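Long-range contact in leucyl-trna synthetase (Plasmodium falciparum, PDB 5FOC), which probably charges tRNA(Leu) with leucine using ATP, the fragment here being its editing domain, to which removal of wrongly attached amino acids is ascribed: residues S5-N17 with K360-E374. The protein carries 2 engineered substitutions. Numbering follows the deposited sequence.
Sequences SQEYTLIKIFVSN and KQNIIRNLDGFLYSE. Engineered in segment 5-17: S5 (natural residue Cys).
K360 reaches from helix 352-365 to E7 of the neighbouring strand 7-15, its chain extended beyond CG and its CG and CE passing over T9 OG1. The ammonium makes a salt bridge, K360 NZ to E7 OE2 2.8 Å, entering on the anti side of the carboxylate, 19° out of its plane; a water joins K360 NZ to E7 O as well. One turn on, I363 CG2 rests against T9 CG2. The helix ends in a Schellman motif with L367 at positive phi, and L367 O, just past the last helical turn, accepts a hydrogen bond from K12 NZ (2.7 Å), which sits above the carbonyl plane. With CG anti to its carbonyl carbon (chi1 -71°) and the rest extended, the K12 chain runs past D368 to that oxygen. K12 N donates to D368 O almost straight (177°), opening the antiparallel pairing of strand 369-373 with strand 7-15. F370 follows, its ring touched by K12 CE at CZ (3.6 Å), while F370 O accepts from L10 N. Both methyls of L371 lie against the E7 carboxylate, CD2 also near T9 OG1. Y8 and Y372 exchange a pair of backbone hydrogen bonds, Y8 N to Y372 O being the shorter (2.6 Å). Their side chains point the same way, Y8 CD1 lying 3.9 Å from Y372 CD1 at the edge of the Y372 ring; L10 CG packs on Y372 CB, and L193 of helix 190-195 touches both L10 and Y372. At the C-terminus the Y372 hydroxyl donates to E374 OE1. The pairing sets the fragment's two ends side by side, consistent with a domain inserted into a class I synthetase. Both lysines find negative partners: K360 has E7, and K12 has D154 plus a helix-end carbonyl whose partial charge would favour its ammonium.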
loop_
_atom_site.group_PDB
_atom_site.type_symbol
_atom_site.label_atom_id
_atom_site.label_comp_id
_atom_site.label_asym_id
_atom_site.label_seq_id
_atom_site.Cartn_x
_atom_site.Cartn_y
_atom_site.Cartn_z
ATOM N N SER A 5 -19.551 5.587 -7.381
ATOM C CA SER A 5 -18.065 5.763 -7.599
ATOM C C SER A 5 -17.286 6.299 -6.383
ATOM O O SER A 5 -17.199 7.502 -6.137
ATOM C CB SER A 5 -17.782 6.661 -8.811
ATOM O OG SER A 5 -16.381 6.863 -8.959
ATOM N N GLN A 6 -16.689 5.381 -5.646
ATOM C CA GLN A 6 -15.969 5.691 -4.414
ATOM C C GLN A 6 -14.571 6.336 -4.729
ATOM O O GLN A 6 -13.871 5.849 -5.596
ATOM C CB GLN A 6 -15.814 4.375 -3.646
ATOM C CG GLN A 6 -15.159 4.447 -2.287
ATOM C CD GLN A 6 -15.877 5.380 -1.340
ATOM O OE1 GLN A 6 -16.840 4.985 -0.682
ATOM N NE2 GLN A 6 -15.413 6.633 -1.268
ATOM N N GLU A 7 -14.249 7.469 -4.095
ATOM C CA GLU A 7 -12.971 8.125 -4.276
ATOM C C GLU A 7 -12.044 7.574 -3.163
ATOM O O GLU A 7 -12.444 7.472 -2.006
ATOM C CB GLU A 7 -13.097 9.641 -4.190
ATOM C CG GLU A 7 -11.763 10.351 -4.302
ATOM C CD GLU A 7 -11.878 11.844 -4.473
ATOM O OE1 GLU A 7 -12.163 12.281 -5.604
ATOM O OE2 GLU A 7 -11.679 12.596 -3.472
ATOM N N TYR A 8 -10.850 7.162 -3.563
ATOM C CA TYR A 8 -9.808 6.683 -2.639
ATOM C C TYR A 8 -8.674 7.679 -2.684
ATOM O O TYR A 8 -8.468 8.355 -3.709
ATOM C CB TYR A 8 -9.297 5.308 -3.069
ATOM C CG TYR A 8 -10.343 4.221 -3.037
ATOM C CD1 TYR A 8 -11.242 4.064 -4.122
ATOM C CD2 TYR A 8 -10.560 3.458 -1.913
ATOM C CE1 TYR A 8 -12.219 3.086 -4.077
ATOM C CE2 TYR A 8 -11.517 2.466 -1.855
ATOM C CZ TYR A 8 -12.385 2.324 -2.951
ATOM O OH TYR A 8 -13.307 1.338 -2.859
ATOM N N THR A 9 -7.866 7.709 -1.607
ATOM C CA THR A 9 -6.620 8.454 -1.623
ATOM C C THR A 9 -5.524 7.389 -1.678
ATOM O O THR A 9 -5.558 6.456 -0.915
ATOM C CB THR A 9 -6.433 9.347 -0.397
ATOM O OG1 THR A 9 -7.520 10.245 -0.279
ATOM C CG2 THR A 9 -5.154 10.166 -0.540
ATOM N N LEU A 10 -4.744 7.444 -2.725
ATOM C CA LEU A 10 -3.542 6.603 -2.832
ATOM C C LEU A 10 -2.354 7.345 -2.238
ATOM O O LEU A 10 -2.106 8.499 -2.537
ATOM C CB LEU A 10 -3.247 6.218 -4.284
ATOM C CG LEU A 10 -4.406 5.645 -5.103
ATOM C CD1 LEU A 10 -3.894 5.218 -6.464
ATOM C CD2 LEU A 10 -5.112 4.532 -4.366
ATOM N N ILE A 11 -1.642 6.647 -1.357
ATOM C CA ILE A 11 -0.452 7.189 -0.692
ATOM C C ILE A 11 0.747 6.452 -1.261
ATOM O O ILE A 11 0.713 5.243 -1.419
ATOM C CB ILE A 11 -0.582 7.022 0.831
ATOM C CG1 ILE A 11 -1.808 7.844 1.339
ATOM C CG2 ILE A 11 0.685 7.469 1.560
ATOM C CD1 ILE A 11 -2.130 7.678 2.800
ATOM N N LYS A 12 1.800 7.242 -1.559
ATOM C CA LYS A 12 3.078 6.671 -2.021
ATOM C C LYS A 12 3.797 6.010 -0.863
ATOM O O LYS A 12 4.138 6.671 0.080
ATOM C CB LYS A 12 3.936 7.726 -2.658
ATOM C CG LYS A 12 3.408 8.184 -4.011
ATOM C CD LYS A 12 4.118 9.393 -4.519
ATOM C CE LYS A 12 3.638 9.907 -5.853
ATOM N NZ LYS A 12 4.359 11.149 -6.164
ATOM N N ILE A 13 3.900 4.705 -0.935
ATOM C CA ILE A 13 4.543 3.921 0.106
ATOM C C ILE A 13 5.896 3.456 -0.477
ATOM O O ILE A 13 5.978 2.522 -1.235
ATOM C CB ILE A 13 3.659 2.738 0.595
ATOM C CG1 ILE A 13 2.383 3.250 1.263
ATOM C CG2 ILE A 13 4.399 1.861 1.584
ATOM C CD1 ILE A 13 1.405 2.155 1.643
ATOM N N PHE A 14 6.961 4.137 -0.045
ATOM C CA PHE A 14 8.268 3.914 -0.632
ATOM C C PHE A 14 8.915 2.703 0.054
ATOM O O PHE A 14 8.695 2.449 1.239
ATOM C CB PHE A 14 9.162 5.135 -0.340
ATOM C CG PHE A 14 8.685 6.411 -1.002
ATOM C CD1 PHE A 14 9.023 6.703 -2.312
ATOM C CD2 PHE A 14 7.893 7.301 -0.310
ATOM C CE1 PHE A 14 8.539 7.853 -2.920
ATOM C CE2 PHE A 14 7.416 8.465 -0.915
ATOM C CZ PHE A 14 7.724 8.730 -2.220
ATOM N N VAL A 15 9.670 1.955 -0.739
ATOM C CA VAL A 15 10.508 0.865 -0.219
ATOM C C VAL A 15 11.860 1.401 0.297
ATOM O O VAL A 15 12.528 2.145 -0.391
ATOM C CB VAL A 15 10.743 -0.177 -1.329
ATOM C CG1 VAL A 15 11.812 -1.208 -0.966
ATOM C CG2 VAL A 15 9.415 -0.857 -1.716
ATOM N N SER A 16 12.163 1.032 1.543
ATOM C CA SER A 16 13.439 1.403 2.214
ATOM C C SER A 16 14.622 0.638 1.609
ATOM O O SER A 16 15.572 1.258 1.175
ATOM C CB SER A 16 13.356 1.156 3.745
ATOM O OG SER A 16 12.176 1.701 4.325
ATOM N N ASN A 17 14.531 -0.679 1.545
ATOM C CA ASN A 17 15.654 -1.493 1.012
ATOM C C ASN A 17 15.417 -1.954 -0.389
ATOM O O ASN A 17 15.023 -3.097 -0.652
ATOM C CB ASN A 17 16.012 -2.671 1.922
ATOM C CG ASN A 17 17.437 -3.256 1.637
ATOM O OD1 ASN A 17 17.938 -3.322 0.492
ATOM N ND2 ASN A 17 18.081 -3.696 2.696
ATOM N N LYS A 360 -6.570 15.180 2.119
ATOM C CA LYS A 360 -6.599 14.867 0.679
ATOM C C LYS A 360 -5.902 15.929 -0.160
ATOM O O LYS A 360 -5.084 15.588 -1.019
ATOM C CB LYS A 360 -8.022 14.713 0.165
ATOM C CG LYS A 360 -8.580 13.350 0.375
ATOM C CD LYS A 360 -9.957 13.315 -0.326
ATOM C CE LYS A 360 -10.567 11.935 -0.239
ATOM N NZ LYS A 360 -11.951 11.927 -0.755
ATOM N N GLN A 361 -6.248 17.204 0.096
ATOM C CA GLN A 361 -5.608 18.353 -0.554
ATOM C C GLN A 361 -4.077 18.367 -0.356
ATOM O O GLN A 361 -3.343 18.545 -1.326
ATOM C CB GLN A 361 -6.220 19.696 -0.074
ATOM C CG GLN A 361 -7.672 19.910 -0.545
ATOM C CD GLN A 361 -8.334 21.150 0.042
ATOM O OE1 GLN A 361 -7.690 21.970 0.696
ATOM N NE2 GLN A 361 -9.640 21.297 -0.206
ATOM N N ASN A 362 -3.612 18.149 0.881
ATOM C CA ASN A 362 -2.207 18.321 1.220
ATOM C C ASN A 362 -1.424 17.193 0.615
ATOM O O ASN A 362 -0.336 17.412 0.050
ATOM C CB ASN A 362 -1.999 18.380 2.742
ATOM C CG ASN A 362 -2.561 19.658 3.372
ATOM O OD1 ASN A 362 -2.597 20.731 2.742
ATOM N ND2 ASN A 362 -2.986 19.557 4.632
ATOM N N ILE A 363 -1.978 15.985 0.714
ATOM C CA ILE A 363 -1.298 14.808 0.161
ATOM C C ILE A 363 -1.077 14.965 -1.334
ATOM O O ILE A 363 0.041 14.717 -1.818
ATOM C CB ILE A 363 -2.057 13.516 0.462
ATOM C CG1 ILE A 363 -1.962 13.223 1.959
ATOM C CG2 ILE A 363 -1.582 12.354 -0.430
ATOM C CD1 ILE A 363 -2.830 12.093 2.458
ATOM N N ILE A 364 -2.116 15.403 -2.059
ATOM C CA ILE A 364 -2.028 15.600 -3.507
ATOM C C ILE A 364 -1.068 16.743 -3.847
ATOM O O ILE A 364 -0.179 16.586 -4.699
ATOM C CB ILE A 364 -3.429 15.802 -4.136
ATOM C CG1 ILE A 364 -4.092 14.451 -4.414
ATOM C CG2 ILE A 364 -3.348 16.543 -5.475
ATOM C CD1 ILE A 364 -4.090 13.427 -3.302
ATOM N N ARG A 365 -1.202 17.858 -3.134
ATOM C CA ARG A 365 -0.400 19.046 -3.405
ATOM C C ARG A 365 1.096 18.786 -3.184
ATOM O O ARG A 365 1.901 19.265 -3.947
ATOM C CB ARG A 365 -0.866 20.229 -2.542
ATOM C CG ARG A 365 -0.255 21.555 -2.957
ATOM C CD ARG A 365 -0.641 22.686 -2.017
ATOM N NE ARG A 365 -0.152 22.432 -0.656
ATOM C CZ ARG A 365 -0.895 22.072 0.399
ATOM N NH1 ARG A 365 -2.225 21.918 0.324
ATOM N NH2 ARG A 365 -0.287 21.867 1.570
ATOM N N ASN A 366 1.424 17.993 -2.159
ATOM C CA ASN A 366 2.813 17.629 -1.819
ATOM C C ASN A 366 3.359 16.491 -2.666
ATOM O O ASN A 366 4.485 16.073 -2.448
ATOM C CB ASN A 366 2.918 17.239 -0.330
ATOM C CG ASN A 366 2.726 18.419 0.618
ATOM O OD1 ASN A 366 2.880 19.567 0.242
ATOM N ND2 ASN A 366 2.428 18.119 1.882
ATOM N N LEU A 367 2.575 15.971 -3.612
ATOM C CA LEU A 367 2.961 14.832 -4.431
ATOM C C LEU A 367 3.265 13.580 -3.602
ATOM O O LEU A 367 4.094 12.766 -3.981
ATOM C CB LEU A 367 4.159 15.203 -5.324
ATOM C CG LEU A 367 3.985 16.445 -6.182
ATOM C CD1 LEU A 367 5.146 16.563 -7.148
ATOM C CD2 LEU A 367 2.688 16.438 -6.973
ATOM N N ASP A 368 2.557 13.418 -2.488
ATOM C CA ASP A 368 2.658 12.230 -1.634
ATOM C C ASP A 368 1.636 11.154 -1.949
ATOM O O ASP A 368 1.635 10.085 -1.334
ATOM C CB ASP A 368 2.590 12.629 -0.174
ATOM C CG ASP A 368 3.877 13.303 0.303
ATOM O OD1 ASP A 368 4.940 12.992 -0.246
ATOM O OD2 ASP A 368 3.806 14.159 1.185
ATOM N N GLY A 369 0.785 11.444 -2.932
ATOM C CA GLY A 369 -0.252 10.544 -3.353
ATOM C C GLY A 369 -1.184 11.136 -4.410
ATOM O O GLY A 369 -0.898 12.169 -4.987
ATOM N N PHE A 370 -2.278 10.407 -4.667
ATOM C CA PHE A 370 -3.186 10.662 -5.783
ATOM C C PHE A 370 -4.610 10.418 -5.331
ATOM O O PHE A 370 -4.867 9.621 -4.440
ATOM C CB PHE A 370 -2.929 9.700 -6.930
ATOM C CG PHE A 370 -1.516 9.698 -7.442
ATOM C CD1 PHE A 370 -1.036 10.731 -8.254
ATOM C CD2 PHE A 370 -0.670 8.659 -7.126
ATOM C CE1 PHE A 370 0.255 10.709 -8.760
ATOM C CE2 PHE A 370 0.627 8.648 -7.621
ATOM C CZ PHE A 370 1.096 9.678 -8.420
ATOM N N LEU A 371 -5.527 11.120 -5.998
ATOM C CA LEU A 371 -6.938 10.747 -5.917
ATOM C C LEU A 371 -7.201 9.682 -6.966
ATOM O O LEU A 371 -6.628 9.749 -8.041
ATOM C CB LEU A 371 -7.834 11.957 -6.118
ATOM C CG LEU A 371 -7.677 13.092 -5.092
ATOM C CD1 LEU A 371 -8.666 14.244 -5.296
ATOM C CD2 LEU A 371 -7.748 12.599 -3.642
ATOM N N TYR A 372 -8.031 8.700 -6.613
ATOM C CA TYR A 372 -8.350 7.540 -7.450
ATOM C C TYR A 372 -9.820 7.133 -7.282
ATOM O O TYR A 372 -10.323 7.036 -6.137
ATOM C CB TYR A 372 -7.494 6.350 -7.004
ATOM C CG TYR A 372 -7.791 5.003 -7.622
ATOM C CD1 TYR A 372 -8.742 4.152 -7.065
ATOM C CD2 TYR A 372 -7.119 4.560 -8.746
ATOM C CE1 TYR A 372 -9.045 2.910 -7.642
ATOM C CE2 TYR A 372 -7.356 3.301 -9.287
ATOM C CZ TYR A 372 -8.367 2.494 -8.757
ATOM O OH TYR A 372 -8.681 1.254 -9.285
ATOM N N SER A 373 -10.470 6.855 -8.433
ATOM C CA SER A 373 -11.842 6.359 -8.535
ATOM C C SER A 373 -11.904 5.133 -9.424
ATOM O O SER A 373 -11.110 4.993 -10.345
ATOM C CB SER A 373 -12.779 7.421 -9.164
ATOM O OG SER A 373 -12.866 8.550 -8.314
ATOM N N GLU A 374 -12.912 4.282 -9.215
ATOM C CA GLU A 374 -13.123 3.147 -10.136
ATOM C C GLU A 374 -14.567 2.785 -10.297
ATOM O O GLU A 374 -15.363 3.235 -9.502
ATOM C CB GLU A 374 -12.356 1.926 -9.673
ATOM C CG GLU A 374 -12.739 1.483 -8.275
ATOM C CD GLU A 374 -11.799 0.406 -7.674
ATOM O OE1 GLU A 374 -10.844 -0.034 -8.356
ATOM O OE2 GLU A 374 -12.102 -0.046 -6.545
ATOM O OXT GLU A 374 -14.926 2.032 -11.208
HETATM O O HOH W 1 -16.310 2.150 -6.409
HETATM O O HOH W 2 -14.702 4.034 -6.944
HETATM O O HOH W 3 -12.079 9.126 -0.140
HETATM O O HOH W 4 -14.310 0.436 -5.178
HETATM O O HOH W 5 1.501 12.586 -6.634
#